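Local structure of diaminopropionate ammonia-lyase (Escherichia coli, 4D9I) at residues M113-V127 against T175-D189. The protein catalyses the pyridoxal 5'-phosphate-dependent alpha,beta-elimination of both L- and D-2,3-diaminopropionate to pyruvate and ammonia, working as a homodimer. Sequence-based numbering, arbitrary orientation.
Sequences MTFATTTDGNHGRGV and TMQHAQQHGWEVVQD. With TRS (2-amino-2-hydroxymethyl-propane-1,3-diol), chain D.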
ATOM      1  N   MET B 113     -28.031  33.756   4.323  1.00 42.91           N
ATOM      2  CA  MET B 113     -26.698  34.182   3.880  1.00 40.91           C
ATOM      3  C   MET B 113     -26.236  33.324   2.696  1.00 39.60           C
ATOM      4  O   MET B 113     -26.606  32.153   2.593  1.00 39.58           O
ATOM      5  CB  MET B 113     -25.676  34.036   5.023  1.00 39.31           C
ATOM      6  CG  MET B 113     -25.849  34.995   6.200  1.00 40.57           C
ATOM      7  SD  MET B 113     -24.439  34.966   7.351  1.00 39.65           S
ATOM      8  CE  MET B 113     -23.285  36.046   6.499  1.00 39.22           C
ATOM      9  N   THR B 114     -25.429  33.914   1.815  1.00 38.50           N
ATOM     10  CA  THR B 114     -24.781  33.181   0.734  1.00 37.79           C
ATOM     11  C   THR B 114     -23.276  33.301   0.887  1.00 35.36           C
ATOM     12  O   THR B 114     -22.723  34.406   0.865  1.00 35.32           O
ATOM     13  CB  THR B 114     -25.232  33.686  -0.646  1.00 40.51           C
ATOM     14  OG1 THR B 114     -26.652  33.580  -0.727  1.00 42.79           O
ATOM     15  CG2 THR B 114     -24.605  32.857  -1.760  1.00 40.86           C
ATOM     16  N   PHE B 115     -22.628  32.159   1.084  1.00 33.21           N
ATOM     17  CA  PHE B 115     -21.179  32.118   1.265  1.00 31.58           C
ATOM     18  C   PHE B 115     -20.471  31.811  -0.037  1.00 32.43           C
ATOM     19  O   PHE B 115     -20.736  30.782  -0.656  1.00 33.06           O
ATOM     20  CB  PHE B 115     -20.801  31.078   2.321  1.00 29.33           C
ATOM     21  CG  PHE B 115     -21.359  31.385   3.670  1.00 28.89           C
ATOM     22  CD1 PHE B 115     -20.870  32.462   4.398  1.00 28.62           C
ATOM     23  CD2 PHE B 115     -22.397  30.629   4.194  1.00 29.17           C
ATOM     24  CE1 PHE B 115     -21.393  32.770   5.645  1.00 28.91           C
ATOM     25  CE2 PHE B 115     -22.943  30.941   5.434  1.00 29.40           C
ATOM     26  CZ  PHE B 115     -22.432  32.000   6.167  1.00 29.01           C
ATOM     27  N   ALA B 116     -19.536  32.673  -0.415  1.00 32.72           N
ATOM     28  CA  ALA B 116     -18.853  32.552  -1.708  1.00 34.22           C
ATOM     29  C   ALA B 116     -17.370  32.255  -1.519  1.00 33.10           C
ATOM     30  O   ALA B 116     -16.690  32.892  -0.706  1.00 31.69           O
ATOM     31  CB  ALA B 116     -19.059  33.806  -2.540  1.00 36.86           C
ATOM     32  N   THR B 117     -16.871  31.274  -2.271  1.00 33.29           N
ATOM     33  CA  THR B 117     -15.561  30.730  -1.997  1.00 32.23           C
ATOM     34  C   THR B 117     -14.890  30.182  -3.247  1.00 33.75           C
ATOM     35  O   THR B 117     -15.548  29.570  -4.077  1.00 34.91           O
ATOM     36  CB  THR B 117     -15.706  29.606  -0.946  1.00 30.17           C
ATOM     37  OG1 THR B 117     -16.152  30.188   0.290  1.00 29.90           O
ATOM     38  CG2 THR B 117     -14.404  28.872  -0.719  1.00 28.71           C
ATOM     39  N   THR B 118     -13.584  30.421  -3.363  1.00 34.30           N
ATOM     40  CA  THR B 118     -12.712  29.720  -4.312  1.00 35.86           C
ATOM     41  C   THR B 118     -11.906  28.628  -3.598  1.00 33.44           C
ATOM     42  O   THR B 118     -11.439  28.822  -2.476  1.00 31.48           O
ATOM     43  CB  THR B 118     -11.751  30.677  -5.057  1.00 38.90           C
ATOM     44  OG1 THR B 118     -12.488  31.448  -6.012  1.00 41.78           O
ATOM     45  CG2 THR B 118     -10.687  29.886  -5.812  1.00 40.25           C
ATOM     46  N   THR B 119     -11.751  27.485  -4.264  1.00 33.76           N
ATOM     47  CA  THR B 119     -11.076  26.340  -3.693  1.00 31.91           C
ATOM     48  C   THR B 119     -10.506  25.414  -4.762  1.00 33.70           C
ATOM     49  O   THR B 119     -10.995  25.363  -5.898  1.00 35.93           O
ATOM     50  CB  THR B 119     -12.027  25.499  -2.825  1.00 29.52           C
ATOM     51  OG1 THR B 119     -11.259  24.557  -2.049  1.00 28.00           O
ATOM     52  CG2 THR B 119     -13.053  24.756  -3.708  1.00 30.79           C
ATOM     53  N   ASP B 120      -9.477  24.666  -4.391  1.00 32.76           N
ATOM     54  CA  ASP B 120      -8.985  23.635  -5.299  1.00 34.77           C
ATOM     55  C   ASP B 120      -9.430  22.270  -4.777  1.00 32.66           C
ATOM     56  O   ASP B 120      -9.022  21.232  -5.295  1.00 33.55           O
ATOM     57  CB  ASP B 120      -7.467  23.735  -5.473  1.00 36.50           C
ATOM     58  CG  ASP B 120      -6.719  23.535  -4.170  1.00 34.62           C
ATOM     59  OD1 ASP B 120      -5.472  23.651  -4.175  1.00 36.11           O
ATOM     60  OD2 ASP B 120      -7.382  23.261  -3.141  1.00 32.12           O
ATOM     61  N   GLY B 121     -10.277  22.274  -3.748  1.00 30.06           N
ATOM     62  CA  GLY B 121     -10.749  21.024  -3.181  1.00 28.67           C
ATOM     63  C   GLY B 121     -11.375  21.078  -1.808  1.00 26.11           C
ATOM     64  O   GLY B 121     -12.597  21.190  -1.692  1.00 26.67           O
ATOM     65  N   ASN B 122     -10.548  21.001  -0.769  1.00 23.96           N
ATOM     66  CA  ASN B 122     -11.037  20.791   0.603  1.00 21.89           C
ATOM     67  C   ASN B 122     -11.712  21.981   1.279  1.00 21.21           C
ATOM     68  O   ASN B 122     -12.743  21.838   1.947  1.00 20.64           O
ATOM     69  CB  ASN B 122      -9.900  20.276   1.482  1.00 20.77           C
ATOM     70  CG  ASN B 122      -9.365  18.953   0.989  1.00 21.13           C
ATOM     71  OD1 ASN B 122     -10.129  18.111   0.521  1.00 21.86           O
ATOM     72  ND2 ASN B 122      -8.064  18.763   1.096  1.00 20.80           N
ATOM     73  N   HIS B 123     -11.122  23.153   1.114  1.00 21.40           N
ATOM     74  CA  HIS B 123     -11.654  24.329   1.779  1.00 21.20           C
ATOM     75  C   HIS B 123     -13.082  24.614   1.388  1.00 22.10           C
ATOM     76  O   HIS B 123     -13.935  24.860   2.260  1.00 21.99           O
ATOM     77  CB  HIS B 123     -10.787  25.541   1.502  1.00 21.95           C
ATOM     78  CG  HIS B 123     -11.446  26.843   1.902  1.00 22.23           C
ATOM     79  ND1 HIS B 123     -11.803  27.111   3.183  1.00 20.95           N
ATOM     80  CD2 HIS B 123     -11.850  27.943   1.134  1.00 23.54           C
ATOM     81  CE1 HIS B 123     -12.404  28.326   3.224  1.00 21.63           C
ATOM     82  NE2 HIS B 123     -12.430  28.830   1.969  1.00 23.01           N
ATOM     83  N   GLY B 124     -13.340  24.611   0.081  1.00 23.52           N
ATOM     84  CA  GLY B 124     -14.671  24.893  -0.477  1.00 24.73           C
ATOM     85  C   GLY B 124     -15.667  23.812  -0.115  1.00 24.40           C
ATOM     86  O   GLY B 124     -16.853  24.089   0.047  1.00 24.59           O
ATOM     87  N   ARG B 125     -15.169  22.583   0.042  1.00 23.88           N
ATOM     88  CA  ARG B 125     -15.983  21.471   0.496  1.00 24.18           C
ATOM     89  C   ARG B 125     -16.434  21.682   1.931  1.00 22.78           C
ATOM     90  O   ARG B 125     -17.596  21.433   2.258  1.00 23.31           O
ATOM     91  CB  ARG B 125     -15.202  20.153   0.391  1.00 24.33           C
ATOM     92  CG  ARG B 125     -16.039  18.932   0.703  1.00 25.30           C
ATOM     93  CD  ARG B 125     -15.387  17.674   0.150  1.00 26.41           C
ATOM     94  NE  ARG B 125     -16.056  16.465   0.621  1.00 27.04           N
ATOM     95  CZ  ARG B 125     -15.594  15.234   0.413  1.00 28.07           C
ATOM     96  NH1 ARG B 125     -14.475  15.047  -0.288  1.00 28.10           N
ATOM     97  NH2 ARG B 125     -16.260  14.190   0.892  1.00 29.09           N
ATOM     98  N   GLY B 126     -15.507  22.118   2.788  1.00 21.37           N
ATOM     99  CA  GLY B 126     -15.840  22.469   4.166  1.00 20.81           C
ATOM    100  C   GLY B 126     -16.870  23.595   4.271  1.00 21.70           C
ATOM    101  O   GLY B 126     -17.788  23.528   5.109  1.00 22.18           O
ATOM    102  N   VAL B 127     -16.714  24.634   3.445  1.00 22.23           N
ATOM    103  CA  VAL B 127     -17.696  25.744   3.353  1.00 23.46           C
ATOM    104  C   VAL B 127     -19.081  25.245   2.896  1.00 25.20           C
ATOM    105  O   VAL B 127     -20.112  25.578   3.491  1.00 25.68           O
ATOM    106  CB  VAL B 127     -17.171  26.897   2.449  1.00 24.07           C
ATOM    107  CG1 VAL B 127     -18.257  27.944   2.166  1.00 25.33           C
ATOM    108  CG2 VAL B 127     -15.962  27.562   3.110  1.00 23.05           C
ATOM    109  N   THR B 175     -14.330  35.363  -7.599  1.00 54.41           N
ATOM    110  CA  THR B 175     -15.175  35.155  -6.411  1.00 50.86           C
ATOM    111  C   THR B 175     -15.486  36.477  -5.692  1.00 51.02           C
ATOM    112  O   THR B 175     -16.634  36.734  -5.347  1.00 49.94           O
ATOM    113  CB  THR B 175     -14.573  34.105  -5.439  1.00 46.72           C
ATOM    114  OG1 THR B 175     -14.713  32.799  -6.003  1.00 46.39           O
ATOM    115  CG2 THR B 175     -15.291  34.096  -4.089  1.00 43.45           C
ATOM    116  N   MET B 176     -14.460  37.303  -5.489  1.00 52.79           N
ATOM    117  CA  MET B 176     -14.603  38.616  -4.844  1.00 54.47           C
ATOM    118  C   MET B 176     -15.496  39.535  -5.664  1.00 57.39           C
ATOM    119  O   MET B 176     -16.393  40.201  -5.124  1.00 57.23           O
ATOM    120  CB  MET B 176     -13.232  39.274  -4.630  1.00 56.76           C
ATOM    121  CG  MET B 176     -12.187  38.339  -4.024  1.00 55.24           C
ATOM    122  SD  MET B 176     -10.736  39.230  -3.438  1.00 58.38           S
ATOM    123  CE  MET B 176      -9.411  38.474  -4.366  1.00 59.92           C
ATOM    124  N   GLN B 177     -15.240  39.555  -6.971  1.00 52.86           N
ATOM    125  CA  GLN B 177     -16.055  40.285  -7.933  1.00 55.36           C
ATOM    126  C   GLN B 177     -17.539  39.952  -7.804  1.00 54.33           C
ATOM    127  O   GLN B 177     -18.359  40.838  -7.562  1.00 54.95           O
ATOM    128  CB  GLN B 177     -15.594  39.987  -9.363  1.00 57.95           C
ATOM    129  CG  GLN B 177     -15.043  41.177 -10.119  1.00 61.56           C
ATOM    130  CD  GLN B 177     -15.576  41.243 -11.542  1.00 65.06           C
ATOM    131  OE1 GLN B 177     -15.432  40.301 -12.320  1.00 65.74           O
ATOM    132  NE2 GLN B 177     -16.201  42.363 -11.888  1.00 67.77           N
ATOM    133  N   HIS B 178     -17.874  38.674  -7.970  1.00 52.81           N
ATOM    134  CA  HIS B 178     -19.279  38.248  -7.975  1.00 52.35           C
ATOM    135  C   HIS B 178     -19.942  38.437  -6.639  1.00 49.55           C
ATOM    136  O   HIS B 178     -21.129  38.758  -6.570  1.00 49.62           O
ATOM    137  CB  HIS B 178     -19.414  36.799  -8.442  1.00 52.68           C
ATOM    138  CG  HIS B 178     -19.030  36.581  -9.885  1.00 55.86           C
ATOM    139  ND1 HIS B 178     -17.822  36.111 -10.251  1.00 56.38           N
ATOM    140  CD2 HIS B 178     -19.746  36.778 -11.064  1.00 59.34           C
ATOM    141  CE1 HIS B 178     -17.761  36.018 -11.595  1.00 59.31           C
ATOM    142  NE2 HIS B 178     -18.940  36.423 -12.090  1.00 61.25           N
ATOM    143  N   ALA B 179     -19.183  38.232  -5.559  1.00 46.95           N
ATOM    144  CA  ALA B 179     -19.697  38.467  -4.205  1.00 44.50           C
ATOM    145  C   ALA B 179     -20.092  39.933  -3.992  1.00 45.47           C
ATOM    146  O   ALA B 179     -21.177  40.209  -3.485  1.00 45.43           O
ATOM    147  CB  ALA B 179     -18.686  38.023  -3.160  1.00 41.92           C
ATOM    148  N   GLN B 180     -19.216  40.861  -4.378  1.00 46.60           N
ATOM    149  CA  GLN B 180     -19.521  42.303  -4.316  1.00 48.43           C
ATOM    150  C   GLN B 180     -20.783  42.583  -5.120  1.00 50.43           C
ATOM    151  O   GLN B 180     -21.682  43.285  -4.672  1.00 50.56           O
ATOM    152  CB  GLN B 180     -18.350  43.131  -4.857  1.00 50.18           C
ATOM    153  CG  GLN B 180     -18.529  44.645  -4.796  1.00 52.31           C
ATOM    154  N   GLN B 181     -20.827  41.983  -6.304  1.00 51.88           N
ATOM    155  CA  GLN B 181     -21.904  42.138  -7.269  1.00 54.46           C
ATOM    156  C   GLN B 181     -23.259  41.651  -6.741  1.00 53.48           C
ATOM    157  O   GLN B 181     -24.291  42.243  -7.047  1.00 55.19           O
ATOM    158  CB  GLN B 181     -21.517  41.346  -8.514  1.00 55.82           C
ATOM    159  CG  GLN B 181     -22.279  41.667  -9.774  1.00 59.04           C
ATOM    160  CD  GLN B 181     -21.820  40.796 -10.920  1.00 60.40           C
ATOM    161  OE1 GLN B 181     -22.623  40.099 -11.542  1.00 61.50           O
ATOM    162  NE2 GLN B 181     -20.518  40.817 -11.200  1.00 60.71           N
ATOM    163  N   HIS B 182     -23.242  40.584  -5.941  1.00 50.84           N
ATOM    164  CA  HIS B 182     -24.473  39.942  -5.461  1.00 50.26           C
ATOM    165  C   HIS B 182     -24.784  40.090  -3.986  1.00 48.68           C
ATOM    166  O   HIS B 182     -25.864  39.696  -3.548  1.00 48.90           O
ATOM    167  CB  HIS B 182     -24.457  38.457  -5.800  1.00 49.15           C
ATOM    168  CG  HIS B 182     -24.555  38.161  -7.276  1.00 51.42           C
ATOM    169  ND1 HIS B 182     -23.538  37.613  -7.975  1.00 51.46           N
ATOM    170  CD2 HIS B 182     -25.599  38.345  -8.178  1.00 53.91           C
ATOM    171  CE1 HIS B 182     -23.908  37.459  -9.260  1.00 53.95           C
ATOM    172  NE2 HIS B 182     -25.172  37.900  -9.381  1.00 55.65           N
ATOM    173  N   GLY B 183     -23.860  40.641  -3.202  1.00 47.35           N
ATOM    174  CA  GLY B 183     -24.036  40.698  -1.753  1.00 45.32           C
ATOM    175  C   GLY B 183     -23.714  39.371  -1.060  1.00 42.60           C
ATOM    176  O   GLY B 183     -24.275  39.057  -0.010  1.00 41.28           O
ATOM    177  N   TRP B 184     -22.815  38.584  -1.646  1.00 41.65           N
ATOM    178  CA  TRP B 184     -22.378  37.338  -1.004  1.00 39.47           C
ATOM    179  C   TRP B 184     -21.291  37.596  -0.004  1.00 37.84           C
ATOM    180  O   TRP B 184     -20.585  38.596  -0.085  1.00 38.46           O
ATOM    181  CB  TRP B 184     -21.929  36.306  -2.038  1.00 39.43           C
ATOM    182  CG  TRP B 184     -23.002  35.946  -3.037  1.00 41.29           C
ATOM    183  CD1 TRP B 184     -24.379  36.125  -2.913  1.00 42.17           C
ATOM    184  CD2 TRP B 184     -22.820  35.308  -4.343  1.00 42.54           C
ATOM    185  NE1 TRP B 184     -25.032  35.648  -4.012  1.00 43.93           N
ATOM    186  CE2 TRP B 184     -24.160  35.147  -4.908  1.00 44.30           C
ATOM    187  CE3 TRP B 184     -21.721  34.861  -5.070  1.00 42.86           C
ATOM    188  CZ2 TRP B 184     -24.370  34.578  -6.157  1.00 46.30           C
ATOM    189  CZ3 TRP B 184     -21.941  34.285  -6.328  1.00 44.50           C
ATOM    190  CH2 TRP B 184     -23.232  34.147  -6.857  1.00 46.44           C
ATOM    191  N   GLU B 185     -21.166  36.692   0.963  1.00 36.14           N
ATOM    192  CA  GLU B 185     -20.099  36.735   1.939  1.00 34.85           C
ATOM    193  C   GLU B 185     -18.942  35.844   1.485  1.00 33.84           C
ATOM    194  O   GLU B 185     -19.065  34.608   1.435  1.00 32.65           O
ATOM    195  CB  GLU B 185     -20.625  36.268   3.299  1.00 34.40           C
ATOM    196  CG  GLU B 185     -19.645  36.477   4.443  1.00 34.09           C
ATOM    197  CD  GLU B 185     -19.616  37.918   4.937  1.00 35.65           C
ATOM    198  OE1 GLU B 185     -20.675  38.544   4.993  1.00 37.07           O
ATOM    199  OE2 GLU B 185     -18.532  38.432   5.276  1.00 36.48           O
ATOM    200  N   VAL B 186     -17.823  36.476   1.141  1.00 34.11           N
ATOM    201  CA  VAL B 186     -16.598  35.764   0.767  1.00 32.76           C
ATOM    202  C   VAL B 186     -15.985  35.045   1.972  1.00 30.84           C
ATOM    203  O   VAL B 186     -15.708  35.678   3.001  1.00 30.22           O
ATOM    204  CB  VAL B 186     -15.547  36.740   0.202  1.00 34.12           C
ATOM    205  CG1 VAL B 186     -14.231  36.030  -0.068  1.00 33.46           C
ATOM    206  CG2 VAL B 186     -16.061  37.406  -1.064  1.00 36.71           C
ATOM    207  N   VAL B 187     -15.772  33.730   1.838  1.00 29.21           N
ATOM    208  CA  VAL B 187     -15.086  32.945   2.873  1.00 27.86           C
ATOM    209  C   VAL B 187     -13.841  32.276   2.276  1.00 27.85           C
ATOM    210  O   VAL B 187     -13.939  31.224   1.640  1.00 27.80           O
ATOM    211  CB  VAL B 187     -16.036  31.907   3.530  1.00 26.64           C
ATOM    212  CG1 VAL B 187     -15.324  31.132   4.638  1.00 25.23           C
ATOM    213  CG2 VAL B 187     -17.288  32.607   4.072  1.00 27.15           C
ATOM    214  N   GLN B 188     -12.681  32.916   2.445  1.00 28.61           N
ATOM    215  CA  GLN B 188     -11.394  32.362   1.969  1.00 28.61           C
ATOM    216  C   GLN B 188     -10.488  32.060   3.136  1.00 27.86           C
ATOM    217  O   GLN B 188     -10.506  32.773   4.138  1.00 27.56           O
ATOM    218  CB  GLN B 188     -10.637  33.334   1.052  1.00 30.45           C
ATOM    219  CG  GLN B 188     -11.227  33.541  -0.330  1.00 32.48           C
ATOM    220  CD  GLN B 188     -11.381  32.260  -1.144  1.00 32.27           C
ATOM    221  OE1 GLN B 188     -12.368  32.101  -1.851  1.00 33.51           O
ATOM    222  NE2 GLN B 188     -10.413  31.359  -1.060  1.00 31.32           N
ATOM    223  N   ASP B 189      -9.648  31.037   2.971  1.00 27.30           N
ATOM    224  CA  ASP B 189      -8.734  30.617   4.027  1.00 26.74           C
ATOM    225  C   ASP B 189      -7.381  31.315   3.974  1.00 28.30           C
ATOM    226  O   ASP B 189      -6.394  30.821   4.484  1.00 29.55           O
ATOM    227  CB  ASP B 189      -8.575  29.089   4.023  1.00 25.16           C
ATOM    228  CG  ASP B 189      -8.081  28.531   2.675  1.00 25.75           C
ATOM    229  OD1 ASP B 189      -8.314  29.153   1.603  1.00 26.58           O
ATOM    230  OD2 ASP B 189      -7.505  27.419   2.705  1.00 24.68           O
TER
HETATM  231  C   TRS D 401      -4.865  26.372  -0.240  1.00 29.49           C
HETATM  232  C1  TRS D 401      -5.229  27.779   0.244  1.00 30.68           C
HETATM  233  C2  TRS D 401      -5.265  26.113  -1.691  1.00 30.43           C
HETATM  234  C3  TRS D 401      -5.557  25.414   0.703  1.00 29.25           C
HETATM  235  N   TRS D 401      -3.397  26.161  -0.149  1.00 30.24           N
HETATM  236  O1  TRS D 401      -4.620  28.742  -0.613  1.00 31.07           O
HETATM  237  O2  TRS D 401      -4.582  24.942  -2.183  1.00 31.90           O
HETATM  238  O3  TRS D 401      -6.968  25.640   0.644  1.00 30.08           O
HETATM  239  O   HOH W   1     -24.896  36.835   2.001  1.00 29.12           O
HETATM  240  O   HOH W   2      -8.752  27.941  -0.822  1.00 26.85           O
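Thr114 to Ala116 pair in parallel with Glu185 to Val187 through three backbone hydrogen bonds: Glu185 N to Thr114 O, Ala116 N to Glu185 O and Val187 N to Ala116 O. Beyond these, side chains take over. The primary amide of Gln188 meets the backbone of Thr118 with both ends: Thr118 N gives a nearly straight bond to a lone pair of Gln188 OE1 (2.6 Å), while Gln188 NE2 donates to Thr118 O (3.1 Å), which fixes the amide's rotation. A water also donates to Thr118 O (3.3 Å) and to Asp189 OD1 (2.7 Å). Val187 O is gripped twice, by Thr117 OG1 (2.8 Å) and by His123 NE2 (2.8 Å), the latter lying above the carbonyl plane although the oxygen sits close to the imidazole plane. With CG anti to the backbone N (chi1 167°), His123 reaches from the start of helix 122-133 to the strand end, and the Asp189 carboxylate stacks over one ring face, the planes 4° apart. Replacing this histidine by an alanine would probably cost Val187 O its second donor, leaving the grip of Thr117 OG1, and strip the Asp189 carboxylate of its flat support. On the face carrying Ala116, toward helix 168-182, Thr118 OG1 and Thr175 OG1 share a hydrogen bond (2.6 Å), and Thr114 CG2 sits over the five-membered ring of Trp184, 3.5 Å from its centroid. Asp189 OD2 and Asp120 OD1, the latter on the inferred proton acceptor for the L-isomer, each accept from a hydroxyl of bound Tris, consistent with a polar link from sheet edge to active-site pocket.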